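Local coordinates for protein nuclear hormone receptor HR38 (PDB 1PDU) that mediates an atypical ecdysteroid signalling pathway in Drosophila as an orphan nuclear receptor, probably by regulating transcription, at residues T57-V62 / F110-V115; S89-V94 / E207-S212; Q214-I219 / N236-T241. All coordinates share one frame; numbering follows the deposited sequence.

Contact 1: T57-V62 / F110-V115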
loop_
_atom_site.group_PDB
_atom_site.type_symbol
_atom_site.label_atom_id
_atom_site.label_comp_id
_atom_site.label_asym_id
_atom_site.label_seq_id
_atom_site.Cartn_x
_atom_site.Cartn_y
_atom_site.Cartn_z
ATOM N N THR A 57 11.681 1.109 -1.868
ATOM C CA THR A 57 12.185 0.775 -0.532
ATOM C C THR A 57 11.929 1.822 0.545
ATOM O O THR A 57 11.530 1.478 1.654
ATOM C CB THR A 57 13.714 0.443 -0.524
ATOM O OG1 THR A 57 14.450 1.503 -1.144
ATOM C CG2 THR A 57 13.987 -0.850 -1.254
ATOM N N SER A 58 12.147 3.092 0.234
ATOM C CA SER A 58 11.928 4.123 1.240
ATOM C C SER A 58 10.451 4.311 1.547
ATOM O O SER A 58 10.097 4.719 2.655
ATOM C CB SER A 58 12.547 5.449 0.806
ATOM O OG SER A 58 11.927 5.929 -0.364
ATOM N N SER A 59 9.585 4.016 0.577
ATOM C CA SER A 59 8.149 4.140 0.811
ATOM C C SER A 59 7.726 2.995 1.726
ATOM O O SER A 59 6.888 3.158 2.606
ATOM C CB SER A 59 7.366 4.065 -0.503
ATOM O OG SER A 59 7.582 5.226 -1.287
ATOM N N VAL A 60 8.326 1.831 1.515
ATOM C CA VAL A 60 8.008 0.681 2.336
ATOM C C VAL A 60 8.480 0.941 3.764
ATOM O O VAL A 60 7.853 0.491 4.715
ATOM C CB VAL A 60 8.644 -0.599 1.745
ATOM C CG1 VAL A 60 8.547 -1.760 2.733
ATOM C CG2 VAL A 60 7.913 -0.959 0.450
ATOM N N ASP A 61 9.575 1.683 3.914
ATOM C CA ASP A 61 10.073 2.019 5.244
ATOM C C ASP A 61 9.010 2.839 5.962
ATOM O O ASP A 61 8.770 2.658 7.151
ATOM C CB ASP A 61 11.359 2.843 5.160
ATOM C CG ASP A 61 12.561 2.009 4.772
ATOM O OD1 ASP A 61 12.624 0.830 5.191
ATOM O OD2 ASP A 61 13.451 2.535 4.059
ATOM N N VAL A 62 8.374 3.746 5.224
ATOM C CA VAL A 62 7.326 4.584 5.788
ATOM C C VAL A 62 6.118 3.724 6.100
ATOM O O VAL A 62 5.493 3.880 7.140
ATOM C CB VAL A 62 6.908 5.721 4.828
ATOM C CG1 VAL A 62 5.594 6.332 5.293
ATOM C CG2 VAL A 62 7.987 6.799 4.799
ATOM N N PHE A 110 4.275 9.597 -3.807
ATOM C CA PHE A 110 4.586 8.372 -3.079
ATOM C C PHE A 110 4.670 8.671 -1.584
ATOM O O PHE A 110 5.097 9.762 -1.179
ATOM C CB PHE A 110 5.889 7.788 -3.607
ATOM C CG PHE A 110 5.860 7.516 -5.080
ATOM C CD1 PHE A 110 6.046 8.546 -5.996
ATOM C CD2 PHE A 110 5.618 6.233 -5.555
ATOM C CE1 PHE A 110 5.992 8.302 -7.363
ATOM C CE2 PHE A 110 5.562 5.978 -6.924
ATOM C CZ PHE A 110 5.749 7.014 -7.829
ATOM N N CYS A 111 4.267 7.711 -0.760
ATOM C CA CYS A 111 4.248 7.940 0.681
ATOM C C CYS A 111 5.582 8.285 1.335
ATOM O O CYS A 111 5.647 8.501 2.546
ATOM C CB CYS A 111 3.569 6.766 1.398
ATOM S SG CYS A 111 4.252 5.153 1.094
ATOM N N ASN A 112 6.648 8.348 0.544
ATOM C CA ASN A 112 7.941 8.731 1.091
ATOM C C ASN A 112 8.090 10.218 0.783
ATOM O O ASN A 112 9.138 10.817 1.012
ATOM C CB ASN A 112 9.070 7.909 0.461
ATOM C CG ASN A 112 9.361 8.296 -0.977
ATOM O OD1 ASN A 112 8.474 8.721 -1.727
ATOM N ND2 ASN A 112 10.612 8.131 -1.376
ATOM N N GLY A 113 7.010 10.805 0.276
ATOM C CA GLY A 113 7.000 12.221 -0.055
ATOM C C GLY A 113 7.455 12.582 -1.466
ATOM O O GLY A 113 7.199 13.691 -1.939
ATOM N N THR A 114 8.129 11.653 -2.141
ATOM C CA THR A 114 8.611 11.896 -3.496
ATOM C C THR A 114 7.474 12.019 -4.498
ATOM O O THR A 114 6.531 11.226 -4.477
ATOM C CB THR A 114 9.549 10.769 -3.962
ATOM O OG1 THR A 114 10.746 10.793 -3.175
ATOM C CG2 THR A 114 9.904 10.937 -5.444
ATOM N N VAL A 115 7.573 13.024 -5.368
ATOM C CA VAL A 115 6.575 13.271 -6.406
ATOM C C VAL A 115 7.274 13.202 -7.759
ATOM O O VAL A 115 8.368 13.737 -7.921
ATOM C CB VAL A 115 5.947 14.676 -6.270
ATOM C CG1 VAL A 115 4.892 14.893 -7.361
ATOM C CG2 VAL A 115 5.347 14.846 -4.891
#
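Ser59, on the helix 57-62, comes 4.6 Å CA to CA from Asn112, which sits in a type I turn running from Phe110 to Gly113. This turn tips the two-stranded hairpin of the nuclear receptor ligand-binding domain and docks against the long helix 45-67. Asn112 does most of the polar work. Its CG lies between its own backbone N and carbonyl carbon (chi1 72°), which sends the amide across to the helix, and ND2 donates to Ser58 OG at 2.8 Å. The bond is well bent, 131° at the hydrogen, with the serine oxygen tilted from the amide plane. Ser58 OG also bonds the carbonyl of Gln54, so two partners fix the hydroxyl. On the same amide, OD1 accepts from Thr114 N, just past the turn, at 3.0 Å, an Asx turn; the donor stands above the carbonyl plane. Held at both ends, the amide has little freedom to flip. Beside this, Ser59 OG touches Asn112 CB at 3.5 Å and Phe110 CB a little farther off, while its own strongest partner is the carbonyl of Leu55, one turn back along the helix. The remaining contacts are van der Waals: Val62 CG1 lies 3.5 Å from Cys111 O and 4.4 Å from Cys111 CB. Phe110 sends its ring away from the helix 57-62 to Leu55 and to Phe93 of helix 78-100. The thiol of Cys111 reaches to the middle of the helical segment, where SG lies 3.7 Å from Ser59 CB.

Contact 2: S89-V94 / E207-S212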
loop_
_atom_site.group_PDB
_atom_site.type_symbol
_atom_site.label_atom_id
_atom_site.label_comp_id
_atom_site.label_asym_id
_atom_site.label_seq_id
_atom_site.Cartn_x
_atom_site.Cartn_y
_atom_site.Cartn_z
ATOM N N SER A 89 3.977 -5.665 1.797
ATOM C CA SER A 89 4.639 -4.411 1.499
ATOM C C SER A 89 4.300 -3.862 0.121
ATOM O O SER A 89 3.969 -2.686 -0.006
ATOM C CB SER A 89 6.152 -4.553 1.684
ATOM O OG SER A 89 6.667 -5.626 0.924
ATOM N N LEU A 90 4.366 -4.699 -0.911
ATOM C CA LEU A 90 4.043 -4.229 -2.253
ATOM C C LEU A 90 2.573 -3.829 -2.334
ATOM O O LEU A 90 2.234 -2.822 -2.947
ATOM C CB LEU A 90 4.354 -5.299 -3.308
ATOM C CG LEU A 90 4.166 -4.816 -4.750
ATOM C CD1 LEU A 90 5.101 -3.633 -5.006
ATOM C CD2 LEU A 90 4.445 -5.957 -5.747
ATOM N N GLU A 91 1.696 -4.605 -1.707
ATOM C CA GLU A 91 0.272 -4.281 -1.735
ATOM C C GLU A 91 -0.005 -2.952 -1.039
ATOM O O GLU A 91 -0.748 -2.123 -1.548
ATOM C CB GLU A 91 -0.547 -5.396 -1.087
ATOM C CG GLU A 91 -0.512 -6.686 -1.878
ATOM C CD GLU A 91 -1.235 -7.814 -1.181
ATOM O OE1 GLU A 91 -2.483 -7.856 -1.232
ATOM O OE2 GLU A 91 -0.553 -8.655 -0.566
ATOM N N LEU A 92 0.594 -2.756 0.131
ATOM C CA LEU A 92 0.406 -1.510 0.865
ATOM C C LEU A 92 0.913 -0.358 0.013
ATOM O O LEU A 92 0.288 0.701 -0.066
ATOM C CB LEU A 92 1.165 -1.568 2.189
ATOM C CG LEU A 92 0.527 -2.577 3.144
ATOM C CD1 LEU A 92 1.417 -2.866 4.350
ATOM C CD2 LEU A 92 -0.812 -2.006 3.580
ATOM N N PHE A 93 2.048 -0.582 -0.636
ATOM C CA PHE A 93 2.635 0.428 -1.485
ATOM C C PHE A 93 1.653 0.796 -2.605
ATOM O O PHE A 93 1.379 1.971 -2.845
ATOM C CB PHE A 93 3.949 -0.094 -2.076
ATOM C CG PHE A 93 4.628 0.883 -3.003
ATOM C CD1 PHE A 93 5.197 2.052 -2.511
ATOM C CD2 PHE A 93 4.676 0.639 -4.374
ATOM C CE1 PHE A 93 5.810 2.973 -3.371
ATOM C CE2 PHE A 93 5.282 1.552 -5.246
ATOM C CZ PHE A 93 5.849 2.723 -4.745
ATOM N N VAL A 94 1.116 -0.212 -3.278
ATOM C CA VAL A 94 0.185 0.028 -4.370
ATOM C C VAL A 94 -1.136 0.624 -3.886
ATOM O O VAL A 94 -1.696 1.513 -4.533
ATOM C CB VAL A 94 -0.069 -1.279 -5.162
ATOM C CG1 VAL A 94 -1.098 -1.055 -6.236
ATOM C CG2 VAL A 94 1.239 -1.741 -5.814
ATOM N N GLU A 207 -8.591 -7.515 -5.578
ATOM C CA GLU A 207 -8.123 -6.797 -6.761
ATOM C C GLU A 207 -6.704 -6.337 -6.507
ATOM O O GLU A 207 -5.822 -6.506 -7.350
ATOM C CB GLU A 207 -8.995 -5.574 -7.054
ATOM C CG GLU A 207 -10.475 -5.874 -7.161
ATOM C CD GLU A 207 -11.294 -4.668 -7.601
ATOM O OE1 GLU A 207 -12.526 -4.698 -7.397
ATOM O OE2 GLU A 207 -10.718 -3.705 -8.158
ATOM N N LEU A 208 -6.494 -5.746 -5.336
ATOM C CA LEU A 208 -5.178 -5.272 -4.945
ATOM C C LEU A 208 -4.175 -6.435 -4.999
ATOM O O LEU A 208 -3.050 -6.270 -5.466
ATOM C CB LEU A 208 -5.230 -4.682 -3.530
ATOM C CG LEU A 208 -3.913 -4.120 -2.973
ATOM C CD1 LEU A 208 -3.401 -3.002 -3.881
ATOM C CD2 LEU A 208 -4.144 -3.595 -1.548
ATOM N N ARG A 209 -4.590 -7.607 -4.527
ATOM C CA ARG A 209 -3.720 -8.776 -4.535
ATOM C C ARG A 209 -3.303 -9.078 -5.982
ATOM O O ARG A 209 -2.117 -9.240 -6.269
ATOM C CB ARG A 209 -4.445 -9.972 -3.895
ATOM C CG ARG A 209 -3.566 -11.179 -3.519
ATOM C CD ARG A 209 -2.538 -10.881 -2.411
ATOM N NE ARG A 209 -3.111 -10.656 -1.073
ATOM C CZ ARG A 209 -3.598 -11.605 -0.268
ATOM N NH1 ARG A 209 -3.604 -12.878 -0.642
ATOM N NH2 ARG A 209 -4.069 -11.281 0.932
ATOM N N SER A 210 -4.267 -9.112 -6.896
ATOM C CA SER A 210 -3.981 -9.375 -8.311
ATOM C C SER A 210 -3.141 -8.264 -8.927
ATOM O O SER A 210 -2.210 -8.516 -9.701
ATOM C CB SER A 210 -5.279 -9.502 -9.115
ATOM O OG SER A 210 -6.083 -10.569 -8.633
ATOM N N LEU A 211 -3.487 -7.029 -8.594
ATOM C CA LEU A 211 -2.764 -5.882 -9.113
ATOM C C LEU A 211 -1.302 -6.013 -8.685
ATOM O O LEU A 211 -0.377 -5.761 -9.461
ATOM C CB LEU A 211 -3.379 -4.607 -8.544
ATOM C CG LEU A 211 -2.762 -3.283 -8.975
ATOM C CD1 LEU A 211 -2.830 -3.148 -10.488
ATOM C CD2 LEU A 211 -3.513 -2.145 -8.294
ATOM N N SER A 212 -1.117 -6.426 -7.438
ATOM C CA SER A 212 0.194 -6.618 -6.838
ATOM C C SER A 212 1.025 -7.722 -7.511
ATOM O O SER A 212 2.224 -7.562 -7.729
ATOM C CB SER A 212 0.008 -6.924 -5.348
ATOM O OG SER A 212 1.127 -7.607 -4.823
HETATM O O HOH W 1 -3.891 -8.722 1.446
#
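Glu91 and Arg209 meet in a salt bridge, Arg209 NE to Glu91 OE1 at 2.9 Å with 140° at the hydrogen. The oxygen is approached on its syn side and lies almost in the guanidinium plane, at its edge, while the two flat groups stand 78° apart. A water closes a second route: it donates to Glu91 OE1 and accepts from Arg209 NH2 at 2.6 Å, so one carboxylate oxygen is gripped twice. Next to the salt bridge the contacts are between carbon and oxygen atoms. Ser212 OG touches Glu91 CG at 3.5 Å, and Leu90 CD2 rests on the carbonyl oxygen of Ser212 at 3.4 Å. Farther along the packing is apolar: Val94 CG1 touches two leucines of the partner helix, 3.8 Å from Leu208 CD1 and tighter than usual, 3.4 Å, from Leu211 CD2. Leu208 also spreads its methyls over the backbone carbonyl of Glu91.

What places the charged pair is partly shape. Glu91 runs extended beyond CG, whereas Arg209, from the exposed side of its helix, doubles back through bends at chi2 and chi3 and so brings NE to the syn side of Glu91 OE1. The other oxygen, Glu91 OE2, makes a salt bridge to Arg161; with two arginines about it, the buried carboxylate is probably kept ionised. Trp128, packed on Val94, also bonds the carbonyl of Leu211, and Thr156 of helix 146-157 touches both Glu91 and Leu208. The axes of 89-94 and 207-212 pass 9.3 Å apart at a steep crossing, as expected where helix 78-100, in the middle layer, meets helix 204-225 of an outer layer in the three-layered helical sandwich of nuclear receptor ligand-binding domains.

Contact 3: Q214-I219 / N236-T241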
loop_
_atom_site.group_PDB
_atom_site.type_symbol
_atom_site.label_atom_id
_atom_site.label_comp_id
_atom_site.label_asym_id
_atom_site.label_seq_id
_atom_site.Cartn_x
_atom_site.Cartn_y
_atom_site.Cartn_z
ATOM N N GLN A 214 0.963 -8.602 -10.486
ATOM C CA GLN A 214 1.406 -8.034 -11.742
ATOM C C GLN A 214 2.652 -7.171 -11.495
ATOM O O GLN A 214 3.500 -6.996 -12.376
ATOM C CB GLN A 214 0.273 -7.194 -12.305
ATOM C CG GLN A 214 0.358 -6.914 -13.755
ATOM C CD GLN A 214 -0.786 -6.044 -14.199
ATOM O OE1 GLN A 214 -1.948 -6.286 -13.832
ATOM N NE2 GLN A 214 -0.476 -5.023 -14.996
ATOM N N GLY A 215 2.749 -6.627 -10.285
ATOM C CA GLY A 215 3.892 -5.809 -9.932
ATOM C C GLY A 215 5.129 -6.670 -9.773
ATOM O O GLY A 215 6.220 -6.287 -10.201
ATOM N N LEU A 216 4.964 -7.831 -9.148
ATOM C CA LEU A 216 6.075 -8.748 -8.952
ATOM C C LEU A 216 6.681 -9.128 -10.294
ATOM O O LEU A 216 7.897 -9.252 -10.422
ATOM C CB LEU A 216 5.607 -10.022 -8.256
ATOM C CG LEU A 216 5.250 -9.871 -6.794
ATOM C CD1 LEU A 216 4.731 -11.206 -6.278
ATOM C CD2 LEU A 216 6.485 -9.390 -6.020
ATOM N N GLN A 217 5.816 -9.323 -11.286
ATOM C CA GLN A 217 6.260 -9.685 -12.623
ATOM C C GLN A 217 7.173 -8.604 -13.157
ATOM O O GLN A 217 8.251 -8.886 -13.683
ATOM C CB GLN A 217 5.058 -9.856 -13.553
ATOM C CG GLN A 217 4.343 -11.197 -13.412
ATOM C CD GLN A 217 2.859 -11.116 -13.740
ATOM O OE1 GLN A 217 2.444 -10.394 -14.654
ATOM N NE2 GLN A 217 2.051 -11.866 -12.999
ATOM N N ARG A 218 6.750 -7.355 -12.999
ATOM C CA ARG A 218 7.548 -6.254 -13.501
ATOM C C ARG A 218 8.827 -6.099 -12.694
ATOM O O ARG A 218 9.885 -5.815 -13.244
ATOM C CB ARG A 218 6.750 -4.949 -13.481
ATOM C CG ARG A 218 7.125 -3.997 -14.617
ATOM C CD ARG A 218 8.607 -3.710 -14.639
ATOM N NE ARG A 218 8.981 -2.603 -15.512
ATOM C CZ ARG A 218 8.985 -2.646 -16.841
ATOM N NH1 ARG A 218 8.625 -3.752 -17.491
ATOM N NH2 ARG A 218 9.388 -1.583 -17.521
ATOM N N ILE A 219 8.738 -6.287 -11.389
ATOM C CA ILE A 219 9.928 -6.157 -10.567
ATOM C C ILE A 219 10.868 -7.323 -10.864
ATOM O O ILE A 219 12.087 -7.170 -10.854
ATOM C CB ILE A 219 9.560 -6.123 -9.073
ATOM C CG1 ILE A 219 8.650 -4.913 -8.810
ATOM C CG2 ILE A 219 10.820 -6.049 -8.226
ATOM C CD1 ILE A 219 8.084 -4.830 -7.399
ATOM N N ASN A 236 12.593 -9.424 -0.465
ATOM C CA ASN A 236 11.641 -9.960 0.503
ATOM C C ASN A 236 10.263 -10.128 -0.138
ATOM O O ASN A 236 9.514 -11.040 0.221
ATOM C CB ASN A 236 11.514 -9.043 1.726
ATOM C CG ASN A 236 12.808 -8.930 2.520
ATOM O OD1 ASN A 236 13.700 -9.777 2.409
ATOM N ND2 ASN A 236 12.907 -7.883 3.347
ATOM N N MET A 237 9.936 -9.249 -1.084
ATOM C CA MET A 237 8.647 -9.300 -1.770
ATOM C C MET A 237 8.493 -10.602 -2.528
ATOM O O MET A 237 7.380 -11.042 -2.789
ATOM C CB MET A 237 8.516 -8.149 -2.764
ATOM C CG MET A 237 8.715 -6.781 -2.168
ATOM S SD MET A 237 8.585 -5.522 -3.414
ATOM C CE MET A 237 8.159 -4.178 -2.430
ATOM N N PHE A 238 9.616 -11.220 -2.874
ATOM C CA PHE A 238 9.587 -12.458 -3.627
ATOM C C PHE A 238 9.579 -13.709 -2.772
ATOM O O PHE A 238 9.369 -14.809 -3.286
ATOM C CB PHE A 238 10.768 -12.498 -4.596
ATOM C CG PHE A 238 10.617 -11.570 -5.763
ATOM C CD1 PHE A 238 9.889 -11.952 -6.878
ATOM C CD2 PHE A 238 11.186 -10.305 -5.736
ATOM C CE1 PHE A 238 9.728 -11.091 -7.955
ATOM C CE2 PHE A 238 11.031 -9.432 -6.810
ATOM C CZ PHE A 238 10.298 -9.829 -7.925
ATOM N N VAL A 239 9.811 -13.554 -1.472
ATOM C CA VAL A 239 9.804 -14.703 -0.571
ATOM C C VAL A 239 8.406 -15.319 -0.553
ATOM O O VAL A 239 8.250 -16.514 -0.310
ATOM C CB VAL A 239 10.205 -14.300 0.867
ATOM C CG1 VAL A 239 10.009 -15.471 1.810
ATOM C CG2 VAL A 239 11.662 -13.857 0.895
ATOM N N THR A 240 7.397 -14.491 -0.824
ATOM C CA THR A 240 6.001 -14.928 -0.858
ATOM C C THR A 240 5.752 -15.874 -2.038
ATOM O O THR A 240 4.695 -15.834 -2.679
ATOM C CB THR A 240 5.071 -13.710 -0.955
ATOM N N THR A 241 6.741 -16.718 -2.320
ATOM C CA THR A 241 6.669 -17.691 -3.406
ATOM C C THR A 241 7.442 -18.941 -2.982
ATOM O O THR A 241 6.822 -20.031 -2.921
ATOM C CB THR A 241 7.268 -17.097 -4.690
#
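Phe238 reaches from the C-terminal tail onto helix 214-219, where Leu216 makes a CH-pi contact. Leu216 CD2 sits over one face of the Phe238 ring, 4.3 Å from its centroid and 14° off the normal, displaced slightly toward the rim. At the ring edge, near its plane, Ile219 CG2 approaches Phe238 CE2 at 3.7 Å, and the tip of the ring, CZ, lies 3.5 Å from the carbonyl oxygen of Leu216. The phenyl group is thus braced from a face and from its outer edge.

By its position after helix 232-236, this tail probably corresponds to the AF-2 (helix 12) region of the nuclear receptor ligand-binding fold, here lying against helix 204-225; residues 237-239 have helical torsions without the regular bonds.

Van der Waals packing on Met237 makes up the rest. Leu216 CD2 meets Met237 CB at 4.0 Å as well as the backbone oxygen of that residue, so one methyl touches both Met237 and Phe238. Extended beyond CG (chi2 178°), Met237 carries its sulfur inward, SD standing 4.1 Å from Ile219 CD1, the two chains crossing at about a right angle. Behind them, Met237 touches Ser89 and Leu56, and Leu90 of helix 78-100 touches both Leu216 and Ile219.

Contact 2 is the most central of the three, its centre about 15 Å from that of contact 1 and about 10 Å from that of contact 3; contacts 1 and 3 lie about 18 Å apart. Along the chain contacts 1 and 2 interleave, since 89-94 comes between 57-62 and 110-115, whereas contact 3 follows both. Helix 78-100 is the common neighbour: its Phe93 packs on Ser59 and Phe110 of contact 1, and its Leu90 on Leu216, Ile219 and Met237 of contact 3. Contacts 2 and 3 also share helix 204-225. Helix 78-100 thus links the hairpin turn, the core and the C-terminal tail by direct packing.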